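Local coordinates for protein putative Glycerophosphoryl diester phosphodiesterase (Silicibacter pomeroyi, PDB 3L12) that is a putative member of the glycerophosphoryl diester phosphodiesterase family, built as a TIM barrel and carrying a bound magnesium ion, at residues E9-H14 with I270-T275; V18-H23 with R303-M308; L254-E259 with T288-I293. All blocks are in the same frame, centred on the assembly; numbering follows the deposited sequence.

How the interactions relate
All three contacts lie on the same side of the chain's centre and reach the same barrel sheet, and none is crossed by a direct hydrogen bond. Interactions 1 and 2 are buried. The first lays a loop over inward side chains of strand 270-273, while the second packs helix 298-307 against the outer face of strand 19-23. Interaction 3 is partly buried and lies further toward the surface; there a bridging water joins two helix ends beside a small apolar cluster. Direct polar links instead join the contacts to one another: Asp291 of interaction 3 accepts bonds from Val271 N and Gly13 N of interaction 1, and Arg12 O of interaction 1 accepts one from Arg19 NE of interaction 2.

Interaction 1 of 3, residues E9-H14 with I270-T275; sequences EGLRGH and IVLTWT
Arg12 meets Ile270 twice, at CB and again at the guanidinium end, although it is a charged residue at an exposed place. Its CB sits 3.7 Å from Ile270 CD1. From there CG runs anti to the backbone N (chi1 -175°) and CD continues straight, both passing wider of the methyl, until the bend at chi3 (-67°) turns the head back across it. As a result NE comes to 4.0 Å from Ile270 CD1, CZ follows at 4.1 Å, and NH2 is 4.0 Å from that same atom. The methyl therefore lies over one face of the guanidinium, while the two side chains cross at about a right angle. Arginine suits this border because its CB and flat face can cover an aliphatic residue while the residue as a whole remains exposed to solvent.

Strand 270-273 is one of the parallel strands of the TIM barrel, lying between strands 248-251 and 292-295. Val271 faces outward to helix 258-266, whereas Ile270 and Leu272 point toward the loop 9-14, which precedes strand 19-23 and covers the inward-facing side chains near the start of this strand.

On that inner side Leu11 is the loop's buried apolar residue. Its CD2 lies 4.2 Å from Leu272 CD1, an ordinary van der Waals contact, with the two leucines crossing at about a right angle. The Leu11 carbonyl comes closer: its O is 3.5 Å from Ile270 CG2 and 3.6 Å from Leu272 CD2. These methyls bury the oxygen, which has no hydrogen-bond partner in the model, probably at some energetic cost. The next peptide of the loop is bonded at both ends: Arg12 O accepts from Arg19 NE and Gly13 N donates to Asp291 OD2.

Interaction 2 of 3, residues V18-H23 with R303-M308; sequences VRVIGH and RILIDM
Leu305 reaches out from its helix and sets CD2 against Val18 and CD1 against Val20 and the Val18 carbonyl. Against Val20 the side chains run past one another in opposite directions, and Leu305 CD1 meets Val20 CG2 at 3.4 Å, tighter than ordinary van der Waals contact between carbons. Against Val18 the meeting is crosswise, at about a right angle, so that Leu305 CD2 lies 3.8 Å from Val18 CB and 4.1 Å from Val18 CG2. The CD1 methyl also comes within 3.5 Å of Val18 O. The fork faces the strand because Leu305 CG stands anti to its own carbonyl carbon, beside the backbone N (chi1 -62°).

This is the helix-on-sheet layer of a TIM barrel: helix 298-307, which follows strand 292-295, packs over strand 19-23, the neighbour of 292-295 on the closing side of the barrel. Val18, just before the strand, and Val20 within it both point outward to the helix, while Arg19 between them starts away from it. Valine, branched at CB, suits the extended strand at Val20, and Val18 is likewise extended; the longer leucine, branched one carbon further out, spans the gap from the helix.

Leu310 and Trp312, from the tail after the helix, pack on Val18 and Val20 respectively, extending the apolar cover of the two valines. The helix also faces the dimer partner: Arg303 NH2 bonds to Gly112 O of the second subunit, and Asp307 O accepts a bond from Arg108 NH2 of that subunit.

Interaction 3 of 3, residues L254-E259 with T288-I293; sequences LDVTPE and TGVDGI
Thr288 faces Val256 with both branches of its side chain, OG1 at 4.0 Å and CG2 at 4.1 Å from Val256 CG1, the two side chains crossing at about a right angle. In one of its two conformers, OG1 stands between the backbone N and the carbonyl carbon (chi1 65°), where it bonds to Met285 O; its bond from Val290 N is weak. Threonine thus serves both needs here, a methyl for packing and a hydroxyl for the helix end. CG2 also approaches Pro258 CG at 4.3 Å, and one water donates to both Thr288 O and Pro258 O, 2.8 Å from each oxygen. Next, Gly289 closes the helix in a Schellman motif, whose positive phi (91°) glycine adopts readily. Val290 then turns its CG1 to within 4.4 Å of Val256 CG1, and Asp291 leads into strand 292-295, its OD1 taking bonds from Val271 N and His265 NE2. Thr257, its side chain starting away from this run, caps helix 258-266 through Leu260 N. The contact therefore joins the start of that helix to the end of helix 279-288, with Val261 and Met285 flanking the valine cluster and strand 270-273 beneath it.

Interaction 1 of 3, residues E9-H14 with I270-T275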
loop_
_atom_site.group_PDB
_atom_site.type_symbol
_atom_site.label_atom_id
_atom_site.label_comp_id
_atom_site.label_asym_id
_atom_site.label_seq_id
_atom_site.Cartn_x
_atom_site.Cartn_y
_atom_site.Cartn_z
ATOM N N GLU A 9 -24.341 -4.157 -9.481
ATOM C CA GLU A 9 -24.626 -3.403 -8.256
ATOM C C GLU A 9 -23.367 -2.727 -7.708
ATOM O O GLU A 9 -23.437 -1.576 -7.258
ATOM C CB GLU A 9 -25.294 -4.310 -7.210
ATOM C CG GLU A 9 -26.718 -4.709 -7.620
ATOM C CD GLU A 9 -27.337 -5.779 -6.712
ATOM O OE1 GLU A 9 -26.771 -6.009 -5.606
ATOM O OE2 GLU A 9 -28.382 -6.376 -7.117
ATOM N N GLY A 10 -22.213 -3.384 -7.805
ATOM C CA GLY A 10 -20.985 -2.803 -7.313
ATOM C C GLY A 10 -20.233 -1.888 -8.280
ATOM O O GLY A 10 -19.188 -1.345 -7.912
ATOM N N LEU A 11 -20.748 -1.729 -9.503
ATOM C CA LEU A 11 -20.121 -0.922 -10.524
ATOM C C LEU A 11 -20.996 0.266 -10.942
ATOM O O LEU A 11 -20.507 1.205 -11.551
ATOM C CB LEU A 11 -19.804 -1.807 -11.741
ATOM C CG LEU A 11 -18.822 -2.938 -11.372
ATOM C CD1 LEU A 11 -18.640 -3.916 -12.486
ATOM C CD2 LEU A 11 -17.454 -2.385 -10.949
ATOM N N ARG A 12 -22.268 0.245 -10.535
ATOM C CA ARG A 12 -23.173 1.341 -10.850
ATOM C C ARG A 12 -23.019 2.470 -9.815
ATOM O O ARG A 12 -23.024 2.231 -8.611
ATOM C CB ARG A 12 -24.612 0.844 -10.863
ATOM C CG ARG A 12 -25.615 1.856 -11.278
ATOM C CD ARG A 12 -27.018 1.248 -11.305
ATOM N NE ARG A 12 -27.198 0.232 -12.337
ATOM C CZ ARG A 12 -27.348 -1.081 -12.149
ATOM N NH1 ARG A 12 -27.374 -1.631 -10.927
ATOM N NH2 ARG A 12 -27.499 -1.857 -13.211
ATOM N N GLY A 13 -22.982 3.692 -10.327
ATOM C CA GLY A 13 -22.867 4.911 -9.508
ATOM C C GLY A 13 -24.240 5.418 -9.172
ATOM O O GLY A 13 -25.278 4.851 -9.585
ATOM N N HIS A 14 -24.258 6.473 -8.370
ATOM C CA HIS A 14 -25.483 7.174 -8.039
ATOM C C HIS A 14 -25.058 8.537 -7.500
ATOM O O HIS A 14 -23.849 8.780 -7.356
ATOM C CB HIS A 14 -26.425 6.349 -7.158
ATOM C CG HIS A 14 -25.831 5.893 -5.883
ATOM N ND1 HIS A 14 -25.655 6.738 -4.815
ATOM C CD2 HIS A 14 -25.416 4.669 -5.480
ATOM C CE1 HIS A 14 -25.149 6.051 -3.803
ATOM N NE2 HIS A 14 -24.981 4.795 -4.189
ATOM N N ILE A 270 -23.528 1.460 -18.059
ATOM C CA ILE A 270 -22.687 1.906 -16.936
ATOM C C ILE A 270 -21.374 2.372 -17.587
ATOM O O ILE A 270 -20.940 1.736 -18.543
ATOM C CB ILE A 270 -22.503 0.782 -15.926
ATOM C CG1 ILE A 270 -23.803 0.562 -15.141
ATOM C CG2 ILE A 270 -21.313 1.080 -14.963
ATOM C CD1 ILE A 270 -23.798 -0.679 -14.171
ATOM N N VAL A 271 -20.753 3.463 -17.089
ATOM C CA VAL A 271 -19.551 3.993 -17.658
ATOM C C VAL A 271 -18.445 3.972 -16.606
ATOM O O VAL A 271 -18.580 4.602 -15.539
ATOM C CB VAL A 271 -19.750 5.415 -18.182
ATOM C CG1 VAL A 271 -18.494 5.935 -18.848
ATOM C CG2 VAL A 271 -20.983 5.459 -19.142
ATOM N N LEU A 272 -17.398 3.224 -16.891
ATOM C CA LEU A 272 -16.220 3.142 -15.997
ATOM C C LEU A 272 -15.066 3.678 -16.818
ATOM O O LEU A 272 -14.754 3.136 -17.902
ATOM C CB LEU A 272 -15.943 1.722 -15.559
ATOM C CG LEU A 272 -17.057 0.905 -14.909
ATOM C CD1 LEU A 272 -16.412 -0.429 -14.507
ATOM C CD2 LEU A 272 -17.651 1.605 -13.692
ATOM N N THR A 273 -14.404 4.723 -16.345
ATOM C CA THR A 273 -13.278 5.251 -17.094
ATOM C C THR A 273 -11.941 4.824 -16.448
ATOM O O THR A 273 -11.878 4.492 -15.231
ATOM C CB THR A 273 -13.413 6.752 -17.278
ATOM O OG1 THR A 273 -12.446 7.180 -18.257
ATOM C CG2 THR A 273 -13.294 7.466 -15.916
ATOM N N TRP A 274 -10.882 4.807 -17.268
ATOM C CA TRP A 274 -9.577 4.244 -16.913
ATOM C C TRP A 274 -8.463 4.922 -17.668
ATOM O O TRP A 274 -8.797 5.641 -18.642
ATOM C CB TRP A 274 -9.518 2.725 -17.285
ATOM C CG TRP A 274 -9.697 2.501 -18.743
ATOM C CD1 TRP A 274 -10.877 2.411 -19.404
ATOM C CD2 TRP A 274 -8.666 2.403 -19.727
ATOM N NE1 TRP A 274 -10.650 2.300 -20.757
ATOM C CE2 TRP A 274 -9.308 2.293 -20.988
ATOM C CE3 TRP A 274 -7.261 2.439 -19.681
ATOM C CZ2 TRP A 274 -8.601 2.147 -22.170
ATOM C CZ3 TRP A 274 -6.564 2.317 -20.880
ATOM C CH2 TRP A 274 -7.247 2.178 -22.100
ATOM N N THR A 275 -7.200 4.915 -17.204
ATOM C CA THR A 275 -6.704 4.548 -15.877
ATOM C C THR A 275 -6.355 5.952 -15.326
ATOM O O THR A 275 -5.489 6.649 -15.868
ATOM C CB THR A 275 -5.513 3.643 -15.906
ATOM O OG1 THR A 275 -5.927 2.358 -16.389
ATOM C CG2 THR A 275 -4.931 3.513 -14.541
#

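Interaction 2 of 3, residues V18-H23 with R303-M308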
loop_
_atom_site.group_PDB
_atom_site.type_symbol
_atom_site.label_atom_id
_atom_site.label_comp_id
_atom_site.label_asym_id
_atom_site.label_seq_id
_atom_site.Cartn_x
_atom_site.Cartn_y
_atom_site.Cartn_z
ATOM N N VAL A 18 -19.194 7.374 -6.550
ATOM C CA VAL A 18 -18.379 7.043 -7.672
ATOM C C VAL A 18 -17.575 5.807 -7.231
ATOM O O VAL A 18 -16.850 5.827 -6.236
ATOM C CB VAL A 18 -17.439 8.176 -8.129
ATOM C CG1 VAL A 18 -16.570 7.677 -9.325
ATOM C CG2 VAL A 18 -18.246 9.381 -8.477
ATOM N N ARG A 19 -17.697 4.734 -7.996
ATOM C CA ARG A 19 -16.995 3.496 -7.650
ATOM C C ARG A 19 -15.498 3.639 -7.918
ATOM O O ARG A 19 -15.088 4.416 -8.823
ATOM C CB ARG A 19 -17.542 2.290 -8.434
ATOM C CG ARG A 19 -19.028 2.046 -8.281
ATOM C CD ARG A 19 -19.445 1.803 -6.853
ATOM N NE ARG A 19 -20.908 1.674 -6.841
ATOM C CZ ARG A 19 -21.623 1.365 -5.775
ATOM N NH1 ARG A 19 -21.046 1.151 -4.619
ATOM N NH2 ARG A 19 -22.941 1.257 -5.876
ATOM N N VAL A 20 -14.719 2.912 -7.117
ATOM C CA VAL A 20 -13.236 2.904 -7.217
ATOM C C VAL A 20 -12.812 1.480 -7.571
ATOM O O VAL A 20 -13.062 0.539 -6.834
ATOM C CB VAL A 20 -12.531 3.409 -5.971
ATOM C CG1 VAL A 20 -10.983 3.356 -6.129
ATOM C CG2 VAL A 20 -12.961 4.887 -5.653
ATOM N N ILE A 21 -12.212 1.347 -8.757
ATOM C CA ILE A 21 -11.752 0.060 -9.255
ATOM C C ILE A 21 -10.224 0.068 -9.246
ATOM O O ILE A 21 -9.600 0.903 -9.865
ATOM C CB ILE A 21 -12.321 -0.305 -10.606
ATOM C CG1 ILE A 21 -13.870 -0.262 -10.631
ATOM C CG2 ILE A 21 -11.832 -1.746 -11.052
ATOM C CD1 ILE A 21 -14.455 1.072 -11.075
ATOM N N GLY A 22 -9.653 -0.914 -8.536
ATOM C CA GLY A 22 -8.210 -1.049 -8.383
ATOM C C GLY A 22 -7.562 -1.618 -9.613
ATOM O O GLY A 22 -7.805 -2.791 -9.947
ATOM N N HIS A 23 -6.803 -0.797 -10.350
ATOM C CA HIS A 23 -6.195 -1.241 -11.622
ATOM C C HIS A 23 -5.054 -2.250 -11.367
ATOM O O HIS A 23 -4.019 -1.913 -10.747
ATOM C CB HIS A 23 -5.683 -0.041 -12.397
ATOM C CG HIS A 23 -5.310 -0.366 -13.799
ATOM N ND1 HIS A 23 -4.072 -0.039 -14.323
ATOM C CD2 HIS A 23 -5.986 -1.005 -14.777
ATOM C CE1 HIS A 23 -4.040 -0.424 -15.602
ATOM N NE2 HIS A 23 -5.179 -1.031 -15.883
ATOM N N ARG A 303 -9.369 9.673 -1.444
ATOM C CA ARG A 303 -9.250 10.981 -0.788
ATOM C C ARG A 303 -9.879 12.139 -1.571
ATOM O O ARG A 303 -10.498 13.034 -0.988
ATOM C CB ARG A 303 -7.795 11.226 -0.432
ATOM C CG ARG A 303 -7.362 10.386 0.742
ATOM C CD ARG A 303 -7.874 10.934 2.131
ATOM N NE ARG A 303 -7.300 12.266 2.303
ATOM C CZ ARG A 303 -6.063 12.506 2.702
ATOM N NH1 ARG A 303 -5.320 11.550 3.273
ATOM N NH2 ARG A 303 -5.589 13.731 2.586
ATOM N N ILE A 304 -9.778 12.065 -2.870
ATOM C CA ILE A 304 -10.405 13.081 -3.745
ATOM C C ILE A 304 -11.923 12.933 -3.685
ATOM O O ILE A 304 -12.615 13.915 -3.506
ATOM C CB ILE A 304 -9.871 13.034 -5.180
ATOM C CG1 ILE A 304 -8.446 13.621 -5.224
ATOM C CG2 ILE A 304 -10.797 13.769 -6.112
ATOM C CD1 ILE A 304 -7.698 13.247 -6.441
ATOM N N LEU A 305 -12.429 11.695 -3.693
ATOM C CA LEU A 305 -13.889 11.502 -3.566
ATOM C C LEU A 305 -14.398 12.010 -2.222
ATOM O O LEU A 305 -15.374 12.753 -2.161
ATOM C CB LEU A 305 -14.314 10.063 -3.841
ATOM C CG LEU A 305 -14.036 9.529 -5.252
ATOM C CD1 LEU A 305 -14.335 8.035 -5.369
ATOM C CD2 LEU A 305 -14.833 10.315 -6.313
ATOM N N ILE A 306 -13.689 11.692 -1.144
ATOM C CA ILE A 306 -14.075 12.214 0.163
ATOM C C ILE A 306 -14.040 13.756 0.199
ATOM O O ILE A 306 -14.921 14.386 0.742
ATOM C CB ILE A 306 -13.144 11.655 1.297
ATOM C CG1 ILE A 306 -13.334 10.149 1.523
ATOM C CG2 ILE A 306 -13.308 12.445 2.598
ATOM C CD1 ILE A 306 -14.731 9.710 1.866
ATOM N N ASP A 307 -13.013 14.355 -0.392
ATOM C CA ASP A 307 -12.913 15.798 -0.463
ATOM C C ASP A 307 -14.123 16.431 -1.220
ATOM O O ASP A 307 -14.568 17.557 -0.917
ATOM C CB ASP A 307 -11.633 16.207 -1.171
ATOM C CG ASP A 307 -11.483 17.719 -1.185
ATOM O OD1 ASP A 307 -11.149 18.275 -0.107
ATOM O OD2 ASP A 307 -11.819 18.347 -2.241
HETATM N N MSE A 308 -14.651 15.679 -2.170
HETATM C CA MSE A 308 -15.845 16.061 -2.953
HETATM C C MSE A 308 -17.154 15.654 -2.310
HETATM O O MSE A 308 -18.224 15.849 -2.889
HETATM C CB MSE A 308 -15.783 15.427 -4.396
HETATM C CG MSE A 308 -14.583 15.914 -5.129
HETATM SE SE MSE A 308 -14.347 15.091 -6.852
HETATM C CE MSE A 308 -15.802 15.882 -7.853
#

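Interaction 3 of 3, residues L254-E259 with T288-I293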
loop_
_atom_site.group_PDB
_atom_site.type_symbol
_atom_site.label_atom_id
_atom_site.label_comp_id
_atom_site.label_asym_id
_atom_site.label_seq_id
_atom_site.Cartn_x
_atom_site.Cartn_y
_atom_site.Cartn_z
ATOM N N LEU A 254 -9.184 10.267 -21.445
ATOM C CA LEU A 254 -9.034 11.445 -22.347
ATOM C C LEU A 254 -10.102 11.497 -23.384
ATOM O O LEU A 254 -10.269 12.534 -24.045
ATOM C CB LEU A 254 -7.669 11.461 -23.024
ATOM C CG LEU A 254 -6.493 11.745 -22.103
ATOM C CD1 LEU A 254 -5.187 11.753 -22.860
ATOM C CD2 LEU A 254 -6.740 13.045 -21.397
ATOM N N ASP A 255 -10.868 10.405 -23.529
ATOM C CA ASP A 255 -11.898 10.348 -24.550
ATOM C C ASP A 255 -13.273 10.687 -24.002
ATOM O O ASP A 255 -14.228 10.740 -24.743
ATOM C CB ASP A 255 -12.007 8.921 -25.154
ATOM C CG ASP A 255 -10.711 8.378 -25.687
ATOM O OD1 ASP A 255 -9.749 9.139 -25.983
ATOM O OD2 ASP A 255 -10.658 7.139 -25.877
ATOM N N VAL A 256 -13.371 10.927 -22.692
ATOM C CA VAL A 256 -14.631 11.146 -22.039
ATOM C C VAL A 256 -15.055 12.608 -22.024
ATOM O O VAL A 256 -14.219 13.500 -21.844
ATOM C CB VAL A 256 -14.513 10.700 -20.565
ATOM C CG1 VAL A 256 -15.698 11.143 -19.677
ATOM C CG2 VAL A 256 -14.295 9.179 -20.479
ATOM N N THR A 257 -16.345 12.827 -22.239
ATOM C CA THR A 257 -16.966 14.154 -22.134
ATOM C C THR A 257 -18.253 13.905 -21.363
ATOM O O THR A 257 -18.747 12.782 -21.345
ATOM C CB THR A 257 -17.299 14.757 -23.481
ATOM O OG1 THR A 257 -18.222 13.903 -24.168
ATOM C CG2 THR A 257 -16.050 14.912 -24.325
ATOM N N PRO A 258 -18.809 14.922 -20.699
ATOM C CA PRO A 258 -20.046 14.653 -19.954
ATOM C C PRO A 258 -21.238 14.304 -20.837
ATOM O O PRO A 258 -22.129 13.575 -20.396
ATOM C CB PRO A 258 -20.305 15.971 -19.226
ATOM C CG PRO A 258 -19.006 16.628 -19.160
ATOM C CD PRO A 258 -18.260 16.253 -20.385
ATOM N N GLU A 259 -21.225 14.831 -22.053
ATOM C CA GLU A 259 -22.266 14.561 -23.034
ATOM C C GLU A 259 -22.196 13.083 -23.447
ATOM O O GLU A 259 -23.253 12.430 -23.498
ATOM C CB GLU A 259 -22.223 15.533 -24.234
ATOM C CG GLU A 259 -20.829 15.988 -24.753
ATOM C CD GLU A 259 -20.089 17.006 -23.818
ATOM O OE1 GLU A 259 -19.063 17.586 -24.231
ATOM O OE2 GLU A 259 -20.521 17.220 -22.666
ATOM N N THR A 288 -17.762 14.371 -14.394
ATOM C CA THR A 288 -18.474 14.021 -15.592
ATOM C C THR A 288 -19.661 13.153 -15.216
ATOM O O THR A 288 -20.582 12.976 -16.009
ATOM C CB THR A 288 -17.608 13.264 -16.596
ATOM O OG1 THR A 288 -17.243 12.004 -16.035
ATOM C CG2 THR A 288 -16.368 14.069 -16.942
ATOM N N GLY A 289 -19.665 12.582 -14.022
ATOM C CA GLY A 289 -20.770 11.690 -13.721
ATOM C C GLY A 289 -20.529 10.207 -14.071
ATOM O O GLY A 289 -21.450 9.445 -14.053
ATOM N N VAL A 290 -19.290 9.803 -14.349
ATOM C CA VAL A 290 -19.009 8.393 -14.601
ATOM C C VAL A 290 -19.432 7.601 -13.380
ATOM O O VAL A 290 -19.427 8.119 -12.219
ATOM C CB VAL A 290 -17.504 8.128 -14.950
ATOM C CG1 VAL A 290 -17.099 8.841 -16.242
ATOM C CG2 VAL A 290 -16.569 8.518 -13.769
ATOM N N ASP A 291 -19.776 6.351 -13.625
ATOM C CA ASP A 291 -20.172 5.451 -12.557
ATOM C C ASP A 291 -18.972 5.043 -11.720
ATOM O O ASP A 291 -19.123 4.841 -10.508
ATOM C CB ASP A 291 -20.805 4.207 -13.130
ATOM C CG ASP A 291 -22.113 4.507 -13.800
ATOM O OD1 ASP A 291 -22.093 4.764 -15.027
ATOM O OD2 ASP A 291 -23.112 4.543 -13.097
ATOM N N GLY A 292 -17.810 4.965 -12.339
ATOM C CA GLY A 292 -16.618 4.515 -11.619
ATOM C C GLY A 292 -15.335 4.886 -12.319
ATOM O O GLY A 292 -15.342 5.208 -13.504
ATOM N N ILE A 293 -14.264 4.852 -11.522
ATOM C CA ILE A 293 -12.910 5.182 -11.929
ATOM C C ILE A 293 -11.947 4.063 -11.623
ATOM O O ILE A 293 -11.883 3.587 -10.460
ATOM C CB ILE A 293 -12.437 6.438 -11.169
ATOM C CG1 ILE A 293 -13.272 7.621 -11.564
ATOM C CG2 ILE A 293 -10.968 6.767 -11.468
ATOM C CD1 ILE A 293 -13.023 8.876 -10.657
HETATM O O HOH W 1 -22.802 13.069 -17.716
#